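Local coordinates for protein beta sliding clamp (Bartonella birtlesii LL-WM9, PDB 6PTR) that probably forms a ring-shaped head-to-tail homodimer around DNA, tethering DNA polymerases and other proteins to it and making replication processive, at residues L57-T62 against P210-G215; R294-T299 against R337-I342. All blocks are in the same frame, centred on the assembly; numbering follows the deposited sequence. Where two conformers were deposited one is given.

Contact 1: L57-T62 against P210-G215. With EDO (1,2-ethanediol), chain Q.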
loop_
_atom_site.group_PDB
_atom_site.type_symbol
_atom_site.label_atom_id
_atom_site.label_comp_id
_atom_site.label_asym_id
_atom_site.label_seq_id
_atom_site.Cartn_x
_atom_site.Cartn_y
_atom_site.Cartn_z
ATOM N N LEU C 57 -6.242 -8.803 25.821
ATOM C CA LEU C 57 -7.082 -9.495 26.808
ATOM C C LEU C 57 -7.648 -10.811 26.281
ATOM O O LEU C 57 -8.032 -11.673 27.080
ATOM C CB LEU C 57 -8.228 -8.607 27.322
ATOM C CG LEU C 57 -7.789 -7.316 28.021
ATOM C CD1 LEU C 57 -9.006 -6.547 28.508
ATOM C CD2 LEU C 57 -6.832 -7.634 29.157
ATOM N N ASP C 58 -7.714 -10.991 24.963
ATOM C CA ASP C 58 -8.116 -12.279 24.396
ATOM C C ASP C 58 -6.919 -13.122 23.977
ATOM O O ASP C 58 -6.937 -14.346 24.121
ATOM C CB ASP C 58 -9.026 -12.083 23.178
ATOM C CG ASP C 58 -10.353 -11.457 23.540
ATOM O OD1 ASP C 58 -10.810 -11.670 24.678
ATOM O OD2 ASP C 58 -10.928 -10.749 22.687
ATOM N N LEU C 59 -5.890 -12.466 23.478
ATOM C CA LEU C 59 -4.661 -13.088 23.008
ATOM C C LEU C 59 -3.498 -12.398 23.695
ATOM O O LEU C 59 -3.453 -11.170 23.766
ATOM C CB LEU C 59 -4.519 -12.935 21.486
ATOM C CG LEU C 59 -3.242 -13.452 20.810
ATOM C CD1 LEU C 59 -3.096 -14.962 21.017
ATOM C CD2 LEU C 59 -3.298 -13.111 19.298
ATOM N N GLU C 60 -2.548 -13.184 24.175
ATOM C CA GLU C 60 -1.320 -12.663 24.778
ATOM C C GLU C 60 -0.132 -13.284 24.067
ATOM O O GLU C 60 -0.166 -14.466 23.738
ATOM C CB GLU C 60 -1.261 -13.013 26.267
ATOM C CG GLU C 60 0.004 -12.596 27.000
ATOM C CD GLU C 60 0.088 -13.260 28.361
ATOM O OE1 GLU C 60 0.600 -14.399 28.439
ATOM O OE2 GLU C 60 -0.396 -12.662 29.340
ATOM N N VAL C 61 0.913 -12.494 23.815
ATOM C CA VAL C 61 2.138 -12.990 23.201
ATOM C C VAL C 61 3.313 -12.540 24.051
ATOM O O VAL C 61 3.339 -11.401 24.526
ATOM C CB VAL C 61 2.299 -12.494 21.753
ATOM C CG1 VAL C 61 3.551 -13.092 21.106
ATOM C CG2 VAL C 61 1.065 -12.863 20.951
ATOM N N THR C 62 4.268 -13.434 24.261
ATOM C CA THR C 62 5.510 -13.072 24.926
ATOM C C THR C 62 6.673 -13.556 24.080
ATOM O O THR C 62 6.589 -14.598 23.435
ATOM C CB THR C 62 5.615 -13.677 26.316
ATOM O OG1 THR C 62 5.691 -15.106 26.212
ATOM C CG2 THR C 62 4.397 -13.280 27.176
ATOM N N PRO C 210 -9.596 -18.819 17.866
ATOM C CA PRO C 210 -10.052 -17.563 17.239
ATOM C C PRO C 210 -9.198 -17.131 16.053
ATOM O O PRO C 210 -7.982 -17.363 16.007
ATOM C CB PRO C 210 -9.954 -16.536 18.378
ATOM C CG PRO C 210 -9.937 -17.371 19.635
ATOM C CD PRO C 210 -9.248 -18.645 19.285
ATOM N N ARG C 211 -9.876 -16.502 15.090
ATOM C CA ARG C 211 -9.250 -15.961 13.886
ATOM C C ARG C 211 -8.002 -15.127 14.176
ATOM O O ARG C 211 -6.986 -15.268 13.482
ATOM C CB ARG C 211 -10.292 -15.125 13.130
ATOM C CG ARG C 211 -9.796 -14.477 11.869
ATOM C CD ARG C 211 -10.962 -14.002 11.012
ATOM N NE ARG C 211 -11.944 -13.227 11.768
ATOM C CZ ARG C 211 -11.893 -11.909 11.917
ATOM N NH1 ARG C 211 -12.831 -11.281 12.611
ATOM N NH2 ARG C 211 -10.897 -11.218 11.376
ATOM N N LYS C 212 -8.040 -14.260 15.200
ATOM C CA LYS C 212 -6.870 -13.408 15.452
ATOM C C LYS C 212 -5.659 -14.223 15.888
ATOM O O LYS C 212 -4.534 -13.948 15.446
ATOM C CB LYS C 212 -7.173 -12.332 16.501
ATOM C CG LYS C 212 -5.933 -11.444 16.833
ATOM C CD LYS C 212 -6.336 -10.219 17.624
ATOM C CE LYS C 212 -5.165 -9.218 17.776
ATOM N NZ LYS C 212 -5.550 -8.031 18.553
ATOM N N ALA C 213 -5.855 -15.199 16.788
ATOM C CA ALA C 213 -4.757 -16.066 17.197
ATOM C C ALA C 213 -4.198 -16.814 16.000
ATOM O O ALA C 213 -2.969 -16.917 15.835
ATOM C CB ALA C 213 -5.227 -17.056 18.271
ATOM N N VAL C 214 -5.081 -17.336 15.142
ATOM C CA VAL C 214 -4.616 -18.021 13.942
ATOM C C VAL C 214 -3.747 -17.088 13.117
ATOM O O VAL C 214 -2.675 -17.474 12.651
ATOM C CB VAL C 214 -5.797 -18.550 13.111
ATOM C CG1 VAL C 214 -5.285 -19.058 11.766
ATOM C CG2 VAL C 214 -6.526 -19.657 13.873
ATOM N N GLY C 215 -4.187 -15.842 12.948
ATOM C CA GLY C 215 -3.458 -14.915 12.096
ATOM C C GLY C 215 -2.093 -14.551 12.652
ATOM O O GLY C 215 -1.107 -14.476 11.911
HETATM C C1 EDO Q . -5.315 -14.846 27.281
HETATM O O1 EDO Q . -6.544 -14.518 27.940
HETATM C C2 EDO Q . -4.170 -14.170 28.022
HETATM O O2 EDO Q . -3.617 -15.073 28.988
#
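A single side chain, Leu59, makes every contact from the strand side, pushing its forked end against the start of a helix that belongs to another domain. One branch, CD2, comes over the helix backbone, 3.9 Å from CA of Ala213, and also touches the aliphatic root of Lys212 at CG, 4.0 Å away. The other branch, CD1, meets the methyl CB of Ala213 at 4.1 Å. With CG anti to the backbone N (chi1 176°), the leucine reaches the helix with both methyls on Ala213, CD2 also resting on Lys212. No hydrogen bond crosses between the segments, and the interface is small, 121 Å² in all, but buried. Leu59 opens strand 59-69 of the N-terminal domain, which pairs antiparallel with strand 245-250 of the central domain; the eight-stranded sheet thus runs on across the domain boundary, as in other members of this family, and helix 211-221 of the central domain packs on it. Pro210 is the N-cap residue of that helix, and its O takes the first-turn bond from Val214 N at 3.0 Å. Lys212 stays extended past Leu59 and delivers NZ to Asp56, Glu30 and the carbonyl of Val28. Asp56 also accepts Asp58 N and Leu59 N through OD1, so one carboxylate connects the lysine to the turn that leads into the strand. A 1,2-ethanediol, probably from the crystallisation liquor, sits with C2 3.6 Å from Glu60 CB, while its O1 gives Leu57 O a weak hydrogen bond of 3.3 Å.

Contact 2: R294-T299 against R337-I342; sequences RAVKLT and RYLLDI
OD1 of Asp341 takes two hydrogen bonds from Arg337, whose NE and NH1 each lie 2.8 Å from it, a salt bridge of one of two modelled conformers that the other may lack. The grip is side-on, and both nitrogens come from the same face of the carboxylate; NE stands well above its plane, 51° out, while the oxygen lies nearly in the plane of the guanidinium. The bonds are bent, with an N-H...O angle of 143° for NE. Leu340 CB lies over the centre of one guanidinium face, so the group is both tied at its edge and covered on that side. The other carboxylate oxygen, OD2, forms a salt bridge with Arg189. The arginine tip runs along its own helix to the next turn, away from the strand, while Arg337 CB stays 4.4 Å from Arg294 CD. The apolar centre of the contact is Leu339, whose CD1 lies 3.6 Å from Val296 CG1 and, less closely, 4.3 Å from Leu298 CD1. Val296 has CG1 between its backbone N and carbonyl carbon (chi1 57°), which turns that methyl to the leucine. Val296 and Leu298, two apart on one strand, put their side chains on the same face and share this one partner. Strand 295-301 lies between 304-311 and 330-335 in an antiparallel sheet, and helix 336-345, following directly on 330-335, folds back against it. Val296 also touches Val285 of helix 275-285, and Leu339 reaches Phe278 of that helix and Leu376 of strand 372-376, so helix 336-345 joins two sheets of the chain.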
loop_
_atom_site.group_PDB
_atom_site.type_symbol
_atom_site.label_atom_id
_atom_site.label_comp_id
_atom_site.label_asym_id
_atom_site.label_seq_id
_atom_site.Cartn_x
_atom_site.Cartn_y
_atom_site.Cartn_z
ATOM N N ARG C 294 -19.995 -11.605 -7.619
ATOM C CA ARG C 294 -18.832 -12.081 -8.340
ATOM C C ARG C 294 -19.136 -13.409 -8.988
ATOM O O ARG C 294 -18.282 -14.288 -9.066
ATOM C CB ARG C 294 -17.630 -12.213 -7.401
ATOM C CG ARG C 294 -17.586 -11.149 -6.331
ATOM C CD ARG C 294 -16.220 -10.527 -6.180
ATOM N NE ARG C 294 -16.338 -9.104 -5.875
ATOM C CZ ARG C 294 -15.930 -8.124 -6.676
ATOM N NH1 ARG C 294 -16.090 -6.859 -6.308
ATOM N NH2 ARG C 294 -15.344 -8.406 -7.833
ATOM N N ALA C 295 -20.377 -13.598 -9.444
ATOM C CA ALA C 295 -20.747 -14.892 -9.989
ATOM C C ALA C 295 -20.027 -15.122 -11.312
ATOM O O ALA C 295 -19.892 -14.208 -12.133
ATOM C CB ALA C 295 -22.268 -14.976 -10.189
ATOM N N VAL C 296 -19.537 -16.343 -11.509
ATOM C CA VAL C 296 -19.094 -16.801 -12.819
ATOM C C VAL C 296 -19.836 -18.095 -13.112
ATOM O O VAL C 296 -19.950 -18.967 -12.240
ATOM C CB VAL C 296 -17.560 -16.983 -12.896
ATOM C CG1 VAL C 296 -17.062 -17.950 -11.815
ATOM C CG2 VAL C 296 -17.147 -17.488 -14.280
ATOM N N LYS C 297 -20.395 -18.190 -14.319
ATOM C CA LYS C 297 -21.106 -19.381 -14.766
ATOM C C LYS C 297 -20.154 -20.290 -15.518
ATOM O O LYS C 297 -19.475 -19.854 -16.453
ATOM C CB LYS C 297 -22.282 -19.007 -15.675
ATOM C CG LYS C 297 -22.950 -20.227 -16.262
ATOM C CD LYS C 297 -24.288 -19.911 -16.949
ATOM C CE LYS C 297 -24.133 -19.173 -18.230
ATOM N NZ LYS C 297 -25.466 -19.248 -18.927
ATOM N N LEU C 298 -20.073 -21.535 -15.073
ATOM C CA LEU C 298 -19.322 -22.578 -15.758
ATOM C C LEU C 298 -20.316 -23.386 -16.571
ATOM O O LEU C 298 -21.234 -23.996 -16.010
ATOM C CB LEU C 298 -18.584 -23.494 -14.776
ATOM C CG LEU C 298 -17.337 -22.977 -14.055
ATOM C CD1 LEU C 298 -17.607 -21.716 -13.289
ATOM C CD2 LEU C 298 -16.769 -24.061 -13.117
ATOM N N THR C 299 -20.130 -23.408 -17.875
ATOM C CA THR C 299 -20.906 -24.281 -18.744
ATOM C C THR C 299 -20.005 -25.440 -19.128
ATOM O O THR C 299 -19.046 -25.263 -19.892
ATOM C CB THR C 299 -21.403 -23.528 -19.970
ATOM O OG1 THR C 299 -22.239 -22.444 -19.529
ATOM C CG2 THR C 299 -22.201 -24.462 -20.875
ATOM N N ARG C 337 -14.185 -15.070 -6.853
ATOM C CA ARG C 337 -13.116 -14.892 -5.878
ATOM C C ARG C 337 -12.910 -16.156 -5.054
ATOM O O ARG C 337 -11.774 -16.529 -4.754
ATOM C CB ARG C 337 -13.414 -13.706 -4.967
ATOM C CG ARG C 337 -12.277 -13.426 -3.987
ATOM C CD ARG C 337 -10.970 -13.153 -4.731
ATOM N NE ARG C 337 -9.947 -14.152 -4.434
ATOM C CZ ARG C 337 -8.738 -14.178 -4.990
ATOM N NH1 ARG C 337 -7.857 -15.119 -4.640
ATOM N NH2 ARG C 337 -8.409 -13.263 -5.896
ATOM N N TYR C 338 -13.997 -16.823 -4.675
ATOM C CA TYR C 338 -13.845 -18.050 -3.903
ATOM C C TYR C 338 -13.190 -19.141 -4.732
ATOM O O TYR C 338 -12.402 -19.936 -4.208
ATOM C CB TYR C 338 -15.203 -18.522 -3.372
ATOM C CG TYR C 338 -15.843 -17.580 -2.363
ATOM C CD1 TYR C 338 -15.130 -16.529 -1.804
ATOM C CD2 TYR C 338 -17.172 -17.761 -1.966
ATOM C CE1 TYR C 338 -15.711 -15.670 -0.865
ATOM C CE2 TYR C 338 -17.774 -16.906 -1.040
ATOM C CZ TYR C 338 -17.032 -15.868 -0.490
ATOM O OH TYR C 338 -17.608 -15.017 0.429
ATOM N N LEU C 339 -13.513 -19.212 -6.029
ATOM C CA LEU C 339 -12.827 -20.161 -6.899
ATOM C C LEU C 339 -11.338 -19.874 -6.952
ATOM O O LEU C 339 -10.519 -20.796 -6.883
ATOM C CB LEU C 339 -13.403 -20.116 -8.315
ATOM C CG LEU C 339 -14.728 -20.810 -8.595
ATOM C CD1 LEU C 339 -15.167 -20.417 -10.012
ATOM C CD2 LEU C 339 -14.584 -22.318 -8.476
ATOM N N LEU C 340 -10.961 -18.599 -7.071
ATOM C CA LEU C 340 -9.536 -18.273 -7.093
ATOM C C LEU C 340 -8.883 -18.573 -5.748
ATOM O O LEU C 340 -7.746 -19.056 -5.704
ATOM C CB LEU C 340 -9.349 -16.810 -7.476
ATOM C CG LEU C 340 -9.772 -16.551 -8.930
ATOM C CD1 LEU C 340 -9.704 -15.074 -9.240
ATOM C CD2 LEU C 340 -8.874 -17.338 -9.872
ATOM N N ASP C 341 -9.598 -18.322 -4.647
ATOM C CA ASP C 341 -9.058 -18.672 -3.333
ATOM C C ASP C 341 -8.696 -20.150 -3.272
ATOM O O ASP C 341 -7.590 -20.513 -2.850
ATOM C CB ASP C 341 -10.061 -18.331 -2.222
ATOM C CG ASP C 341 -10.258 -16.841 -2.027
ATOM O OD1 ASP C 341 -9.380 -16.035 -2.426
ATOM O OD2 ASP C 341 -11.297 -16.479 -1.435
ATOM N N ILE C 342 -9.610 -21.023 -3.705
ATOM C CA ILE C 342 -9.355 -22.452 -3.585
ATOM C C ILE C 342 -8.311 -22.903 -4.600
ATOM O O ILE C 342 -7.428 -23.709 -4.282
ATOM C CB ILE C 342 -10.676 -23.223 -3.713
ATOM C CG1 ILE C 342 -11.552 -22.904 -2.503
ATOM C CG2 ILE C 342 -10.408 -24.720 -3.816
ATOM C CD1 ILE C 342 -13.030 -23.311 -2.709
#

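How the contacts relate
Both contacts set a strand against a helix through buried leucine packing. They differ in what they join: contact 1 links the N-terminal and central domains, whereas contact 2 lies within the C-terminal domain. Their centres are 31 Å apart and their nearest atoms about 13 Å, so they do not touch; along the chain contact 1 closes before contact 2 opens. As in related sliding rings, the helices probably line the inner surface around DNA, backed by the sheets. In such relatives griselimycin, the antibiotic bound in this crystal, occupies the partner-protein pocket between the central and C-terminal domains.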